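Local coordinates for putative transcriptional regulator TRANSCRIPTION REGULATOR protein (Rhizobium meliloti, PDB 5NLA) that binds c-di-GMP and, as an AraC-like transcriptional activator, regulates the production of extracellular polysaccharide, at residues 57-63 and 81-87; 65-70 and 371-375. One frame throughout, in Å; residues are numbered along the deposited sequence.

Contact 1 (57-63 and 81-87); sequences QEQFRSW and EEDGFPA
Phe60 and Trp63 of helix 59-67 meet Phe85 and Ala87 in an aromatic cluster that packs the helix against the loop leading into strand 88-94. Phe60 and Phe85 form a T-shaped pair: CD1 at the edge of Phe60 sits over the centre of the Phe85 ring, with centroids 5.1 Å apart and planes at 73°. Behind the rings, Phe60 CB and Phe85 CB also touch. Trp63, its CG anti to the backbone N (chi1 178°), carries its indole over to the far end of Phe85, where Trp63 CD1 lies 3.4 Å from Phe85 CE2 in an oblique ring pair. The benzo half of the indole receives a CH-pi contact from Ala87, whose CB stands 3.6 Å from the centroid of the Trp63 six-membered ring. An alanine in place of Trp63 would probably leave Ala87 CB and Phe85 CE2 without their aromatic partner and open a gap next to Gln102 and Thr104 of strand 97-104. Polar ties flank the cluster. Gln59 OE1 accepts a nearly straight bond from Phe85 N at 2.9 Å (N-H...O 170°), while its NE2 is bonded to Pro56 O, so both ends of the amide are engaged and its orientation is set. A water takes a weak bond from Phe60 N and donates to Glu81 O at 2.7 Å. Farther out, Arg61 NH1 forms a salt bridge of 2.9 Å with Glu81 OE1; NH1 meets the oxygen nearly in line with its C-O bond, but the hydrogen bond is bent and the oxygen is tilted out of the guanidinium plane. Apolar rings thus carry the interior of this joint, whereas the ion pair lies toward solvent, where its contribution is likely to be weaker than that of a buried pair.

Contact 2 (65-70 and 371-375); sequences AHMAPL and ATIGD
Thr372 and Ile373, at the capped start of helix 373-376, dock against His66, Met67, Pro69 and Leu70 at the end of helix 59-67 and in the turn that follows it. The central link is between backbones: Ile373 N donates to His66 O over 2.9 Å, in the carbonyl plane and almost straight (N-H...O 172°). Beside it, the imidazole of His66 reaches back along the incoming chain, and ND1 gives a weak, bent bond of 2.7 Å to Ala371 O. Thr372 and Asp375 form a capping box around the start of the short helix. Thr372 N donates to the anti lone pair of Asp375 OD2 at 3.2 Å, and Thr372 OG1 accepts a weak bond from Gly374 N. The hydroxyl is placed between the backbone N and the carbonyl carbon (chi1 80°), which turns it toward the helix start and also brings OG1 within 3.5 Å of Pro69 CG. The proline ring continues over the first turn, its CB 3.9 Å from Gly374 CA, where the glycine has no side chain to hold the proline ring off. Ile373 faces the interior of the fold. Its CG1 branch runs anti to the backbone N, carrying CD1 to 3.9 Å from Leu70 CD2 and 4.2 Å from Met67 SD, while CG2 packs against Leu70 CB. Met67, bent back on itself at its second and third torsions, joins Ile373 in contacting Leu89 of strand 88-94, so the apolar side of the joint lies on the large antiparallel sheet. The carbonyl oxygens of Pro69 and Leu70 are both bonded to NH1 of Arg111, which ties the turn to strand 107-111.

How the contacts relate
Both contacts draw on helix 59-67, contact 1 mainly through its first turn and contact 2 through its end and the turn beyond. Following the chain from the N terminus, 57-63 comes first, then 65-70, then 81-87, which returns to close the short loop of contact 1 around strand 72-74. Residues 371-375, some 300 residues after 65-70, close contact 2, so the two loops cross. Their centres lie about 16 Å apart. Contact 1 fastens the helix to the approach of strand 88-94; contact 2 brings the C-terminal helix 373-376 to the other end of the same helix, beside strand 88-94 itself.

Contact 1 (57-63 and 81-87)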
loop_
_atom_site.group_PDB
_atom_site.type_symbol
_atom_site.label_atom_id
_atom_site.label_comp_id
_atom_site.label_asym_id
_atom_site.label_seq_id
_atom_site.Cartn_x
_atom_site.Cartn_y
_atom_site.Cartn_z
ATOM N N GLN A 57 -23.506 -9.653 -12.603
ATOM C CA GLN A 57 -23.069 -9.994 -13.979
ATOM C C GLN A 57 -22.172 -8.964 -14.719
ATOM O O GLN A 57 -21.293 -9.380 -15.505
ATOM C CB GLN A 57 -24.262 -10.322 -14.857
ATOM C CG GLN A 57 -23.869 -10.894 -16.220
ATOM C CD GLN A 57 -22.742 -11.919 -16.145
ATOM O OE1 GLN A 57 -21.665 -11.720 -16.702
ATOM N NE2 GLN A 57 -22.982 -12.999 -15.426
ATOM N N GLU A 58 -22.400 -7.653 -14.508
ATOM C CA GLU A 58 -21.449 -6.599 -14.948
ATOM C C GLU A 58 -20.512 -6.219 -13.797
ATOM O O GLU A 58 -20.678 -5.229 -13.096
ATOM C CB GLU A 58 -22.146 -5.416 -15.608
ATOM C CG GLU A 58 -22.200 -5.546 -17.135
ATOM C CD GLU A 58 -22.838 -6.849 -17.649
ATOM O OE1 GLU A 58 -22.143 -7.890 -17.705
ATOM O OE2 GLU A 58 -24.031 -6.839 -18.043
ATOM N N GLN A 59 -19.483 -7.055 -13.690
ATOM C CA GLN A 59 -18.677 -7.268 -12.503
ATOM C C GLN A 59 -17.432 -6.374 -12.485
ATOM O O GLN A 59 -16.901 -6.038 -11.411
ATOM C CB GLN A 59 -18.261 -8.750 -12.500
ATOM C CG GLN A 59 -19.457 -9.704 -12.587
ATOM C CD GLN A 59 -19.123 -11.157 -12.893
ATOM O OE1 GLN A 59 -18.080 -11.484 -13.428
ATOM N NE2 GLN A 59 -20.041 -12.027 -12.567
ATOM N N PHE A 60 -16.946 -6.026 -13.679
ATOM C CA PHE A 60 -15.795 -5.159 -13.816
ATOM C C PHE A 60 -16.103 -3.796 -13.252
ATOM O O PHE A 60 -15.332 -3.259 -12.464
ATOM C CB PHE A 60 -15.388 -4.998 -15.272
ATOM C CG PHE A 60 -14.314 -3.989 -15.454
ATOM C CD1 PHE A 60 -13.045 -4.240 -14.974
ATOM C CD2 PHE A 60 -14.582 -2.752 -16.025
ATOM C CE1 PHE A 60 -12.045 -3.306 -15.107
ATOM C CE2 PHE A 60 -13.582 -1.811 -16.157
ATOM C CZ PHE A 60 -12.318 -2.096 -15.697
ATOM N N ARG A 61 -17.233 -3.236 -13.671
ATOM C CA ARG A 61 -17.696 -1.954 -13.145
ATOM C C ARG A 61 -17.723 -1.958 -11.600
ATOM O O ARG A 61 -17.240 -1.011 -10.987
ATOM C CB ARG A 61 -19.050 -1.551 -13.757
ATOM C CG ARG A 61 -18.964 -1.205 -15.247
ATOM C CD ARG A 61 -20.099 -0.307 -15.729
ATOM N NE ARG A 61 -21.416 -0.920 -15.552
ATOM C CZ ARG A 61 -22.072 -1.668 -16.453
ATOM N NH1 ARG A 61 -21.565 -1.946 -17.659
ATOM N NH2 ARG A 61 -23.272 -2.158 -16.142
ATOM N N SER A 62 -18.235 -3.022 -10.977
ATOM C CA SER A 62 -18.189 -3.148 -9.511
ATOM C C SER A 62 -16.754 -3.197 -9.002
ATOM O O SER A 62 -16.362 -2.435 -8.124
ATOM C CB SER A 62 -18.937 -4.387 -9.031
ATOM O OG SER A 62 -18.671 -4.616 -7.660
ATOM N N TRP A 63 -15.969 -4.099 -9.562
ATOM C CA TRP A 63 -14.561 -4.195 -9.209
ATOM C C TRP A 63 -13.825 -2.848 -9.268
ATOM O O TRP A 63 -13.017 -2.529 -8.386
ATOM C CB TRP A 63 -13.870 -5.204 -10.120
ATOM C CG TRP A 63 -12.434 -5.326 -9.854
ATOM C CD1 TRP A 63 -11.426 -4.766 -10.565
ATOM C CD2 TRP A 63 -11.834 -6.022 -8.781
ATOM N NE1 TRP A 63 -10.221 -5.087 -10.007
ATOM C CE2 TRP A 63 -10.451 -5.859 -8.904
ATOM C CE3 TRP A 63 -12.335 -6.785 -7.725
ATOM C CZ2 TRP A 63 -9.554 -6.418 -8.016
ATOM C CZ3 TRP A 63 -11.436 -7.363 -6.836
ATOM C CH2 TRP A 63 -10.064 -7.172 -6.987
ATOM N N GLU A 81 -17.093 -6.059 -21.643
ATOM C CA GLU A 81 -17.617 -6.155 -20.270
ATOM C C GLU A 81 -18.694 -7.236 -20.149
ATOM O O GLU A 81 -18.996 -7.672 -19.046
ATOM C CB GLU A 81 -18.178 -4.818 -19.790
ATOM C CG GLU A 81 -17.136 -3.726 -19.598
ATOM C CD GLU A 81 -17.702 -2.423 -19.008
ATOM O OE1 GLU A 81 -18.819 -2.427 -18.439
ATOM O OE2 GLU A 81 -17.010 -1.381 -19.098
ATOM N N GLU A 82 -19.290 -7.614 -21.282
ATOM C CA GLU A 82 -20.164 -8.800 -21.424
ATOM C C GLU A 82 -19.534 -10.067 -20.835
ATOM O O GLU A 82 -20.159 -10.784 -20.065
ATOM C CB GLU A 82 -20.463 -9.055 -22.915
ATOM C CG GLU A 82 -21.622 -10.018 -23.181
ATOM C CD GLU A 82 -21.400 -10.994 -24.346
ATOM O OE1 GLU A 82 -20.462 -10.819 -25.161
ATOM O OE2 GLU A 82 -22.182 -11.963 -24.447
ATOM N N ASP A 83 -18.278 -10.307 -21.193
ATOM C CA ASP A 83 -17.532 -11.497 -20.766
ATOM C C ASP A 83 -17.592 -11.761 -19.251
ATOM O O ASP A 83 -17.536 -12.901 -18.825
ATOM C CB ASP A 83 -16.043 -11.403 -21.209
ATOM C CG ASP A 83 -15.860 -11.320 -22.741
ATOM O OD1 ASP A 83 -16.706 -11.865 -23.495
ATOM O OD2 ASP A 83 -14.857 -10.713 -23.189
ATOM N N GLY A 84 -17.692 -10.712 -18.447
ATOM C CA GLY A 84 -17.617 -10.844 -17.003
ATOM C C GLY A 84 -16.214 -10.543 -16.520
ATOM O O GLY A 84 -15.295 -10.322 -17.315
ATOM N N PHE A 85 -16.050 -10.526 -15.204
ATOM C CA PHE A 85 -14.790 -10.163 -14.597
ATOM C C PHE A 85 -14.714 -10.747 -13.175
ATOM O O PHE A 85 -14.859 -10.016 -12.188
ATOM C CB PHE A 85 -14.648 -8.645 -14.592
ATOM C CG PHE A 85 -13.264 -8.169 -14.280
ATOM C CD1 PHE A 85 -12.332 -8.020 -15.296
ATOM C CD2 PHE A 85 -12.899 -7.837 -12.972
ATOM C CE1 PHE A 85 -11.048 -7.581 -15.021
ATOM C CE2 PHE A 85 -11.608 -7.389 -12.685
ATOM C CZ PHE A 85 -10.678 -7.270 -13.708
ATOM N N PRO A 86 -14.478 -12.069 -13.069
ATOM C CA PRO A 86 -14.498 -12.757 -11.780
ATOM C C PRO A 86 -13.291 -12.401 -10.908
ATOM O O PRO A 86 -12.168 -12.782 -11.229
ATOM C CB PRO A 86 -14.459 -14.227 -12.172
ATOM C CG PRO A 86 -13.713 -14.255 -13.460
ATOM C CD PRO A 86 -13.948 -12.934 -14.140
ATOM N N ALA A 87 -13.541 -11.686 -9.813
ATOM C CA ALA A 87 -12.481 -11.177 -8.951
ATOM C C ALA A 87 -12.858 -11.288 -7.474
ATOM O O ALA A 87 -14.034 -11.304 -7.121
ATOM C CB ALA A 87 -12.129 -9.742 -9.314
HETATM O O HOH W 1 -17.691 -7.037 -16.783
#

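Contact 2 (65-70 and 371-375)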
loop_
_atom_site.group_PDB
_atom_site.type_symbol
_atom_site.label_atom_id
_atom_site.label_comp_id
_atom_site.label_asym_id
_atom_site.label_seq_id
_atom_site.Cartn_x
_atom_site.Cartn_y
_atom_site.Cartn_z
ATOM N N ALA A 65 -15.099 0.150 -8.970
ATOM C CA ALA A 65 -15.607 0.971 -7.889
ATOM C C ALA A 65 -14.875 0.651 -6.598
ATOM O O ALA A 65 -14.411 1.565 -5.924
ATOM C CB ALA A 65 -17.109 0.784 -7.717
ATOM N N HIS A 66 -14.751 -0.638 -6.279
ATOM C CA HIS A 66 -14.098 -1.075 -5.036
ATOM C C HIS A 66 -12.616 -0.697 -4.981
ATOM O O HIS A 66 -12.080 -0.451 -3.909
ATOM C CB HIS A 66 -14.244 -2.593 -4.823
ATOM C CG HIS A 66 -15.655 -3.052 -4.605
ATOM N ND1 HIS A 66 -16.607 -2.279 -3.970
ATOM C CD2 HIS A 66 -16.272 -4.218 -4.921
ATOM C CE1 HIS A 66 -17.749 -2.940 -3.919
ATOM N NE2 HIS A 66 -17.572 -4.121 -4.484
ATOM N N MET A 67 -11.965 -0.647 -6.137
ATOM C CA MET A 67 -10.537 -0.403 -6.216
ATOM C C MET A 67 -10.161 1.037 -6.530
ATOM O O MET A 67 -8.991 1.357 -6.461
ATOM C CB MET A 67 -9.921 -1.340 -7.261
ATOM C CG MET A 67 -10.073 -2.825 -6.949
ATOM S SD MET A 67 -9.195 -3.371 -5.489
ATOM C CE MET A 67 -7.559 -2.889 -5.989
ATOM N N ALA A 68 -11.142 1.889 -6.846
ATOM C CA ALA A 68 -10.931 3.311 -7.265
ATOM C C ALA A 68 -10.011 4.186 -6.403
ATOM O O ALA A 68 -9.185 4.915 -6.954
ATOM C CB ALA A 68 -12.269 4.021 -7.453
ATOM N N PRO A 69 -10.173 4.150 -5.058
ATOM C CA PRO A 69 -9.262 4.874 -4.166
ATOM C C PRO A 69 -7.788 4.533 -4.347
ATOM O O PRO A 69 -6.929 5.361 -4.047
ATOM C CB PRO A 69 -9.702 4.417 -2.776
ATOM C CG PRO A 69 -11.136 4.104 -2.922
ATOM C CD PRO A 69 -11.265 3.509 -4.295
ATOM N N LEU A 70 -7.505 3.317 -4.797
ATOM C CA LEU A 70 -6.141 2.840 -4.957
ATOM C C LEU A 70 -5.645 3.012 -6.377
ATOM O O LEU A 70 -4.590 3.596 -6.621
ATOM C CB LEU A 70 -6.085 1.370 -4.561
ATOM C CG LEU A 70 -4.700 0.750 -4.404
ATOM C CD1 LEU A 70 -3.808 1.596 -3.510
ATOM C CD2 LEU A 70 -4.812 -0.675 -3.847
ATOM N N ALA A 371 -18.849 -0.643 0.040
ATOM C CA ALA A 371 -17.504 -0.436 0.580
ATOM C C ALA A 371 -16.455 -0.421 -0.528
ATOM O O ALA A 371 -16.735 -0.797 -1.671
ATOM C CB ALA A 371 -17.176 -1.513 1.604
ATOM N N THR A 372 -15.255 0.041 -0.176
ATOM C CA THR A 372 -14.090 0.032 -1.068
ATOM C C THR A 372 -12.828 -0.362 -0.302
ATOM O O THR A 372 -12.851 -0.514 0.918
ATOM C CB THR A 372 -13.821 1.405 -1.712
ATOM O OG1 THR A 372 -13.128 2.246 -0.783
ATOM C CG2 THR A 372 -15.101 2.070 -2.182
ATOM N N ILE A 373 -11.733 -0.523 -1.034
ATOM C CA ILE A 373 -10.438 -0.841 -0.437
ATOM C C ILE A 373 -9.870 0.342 0.374
ATOM O O ILE A 373 -9.099 0.135 1.317
ATOM C CB ILE A 373 -9.430 -1.358 -1.501
ATOM C CG1 ILE A 373 -8.267 -2.075 -0.826
ATOM C CG2 ILE A 373 -8.925 -0.252 -2.420
ATOM C CD1 ILE A 373 -7.367 -2.799 -1.801
ATOM N N GLY A 374 -10.270 1.564 0.015
ATOM C CA GLY A 374 -9.919 2.764 0.776
ATOM C C GLY A 374 -10.372 2.693 2.222
ATOM O O GLY A 374 -9.664 3.136 3.120
ATOM N N ASP A 375 -11.542 2.098 2.426
ATOM C CA ASP A 375 -12.095 1.845 3.747
ATOM C C ASP A 375 -11.319 0.776 4.533
ATOM O O ASP A 375 -11.273 0.820 5.763
ATOM C CB ASP A 375 -13.573 1.457 3.612
ATOM C CG ASP A 375 -14.421 2.588 3.021
ATOM O OD1 ASP A 375 -14.446 3.700 3.613
ATOM O OD2 ASP A 375 -15.054 2.374 1.966
#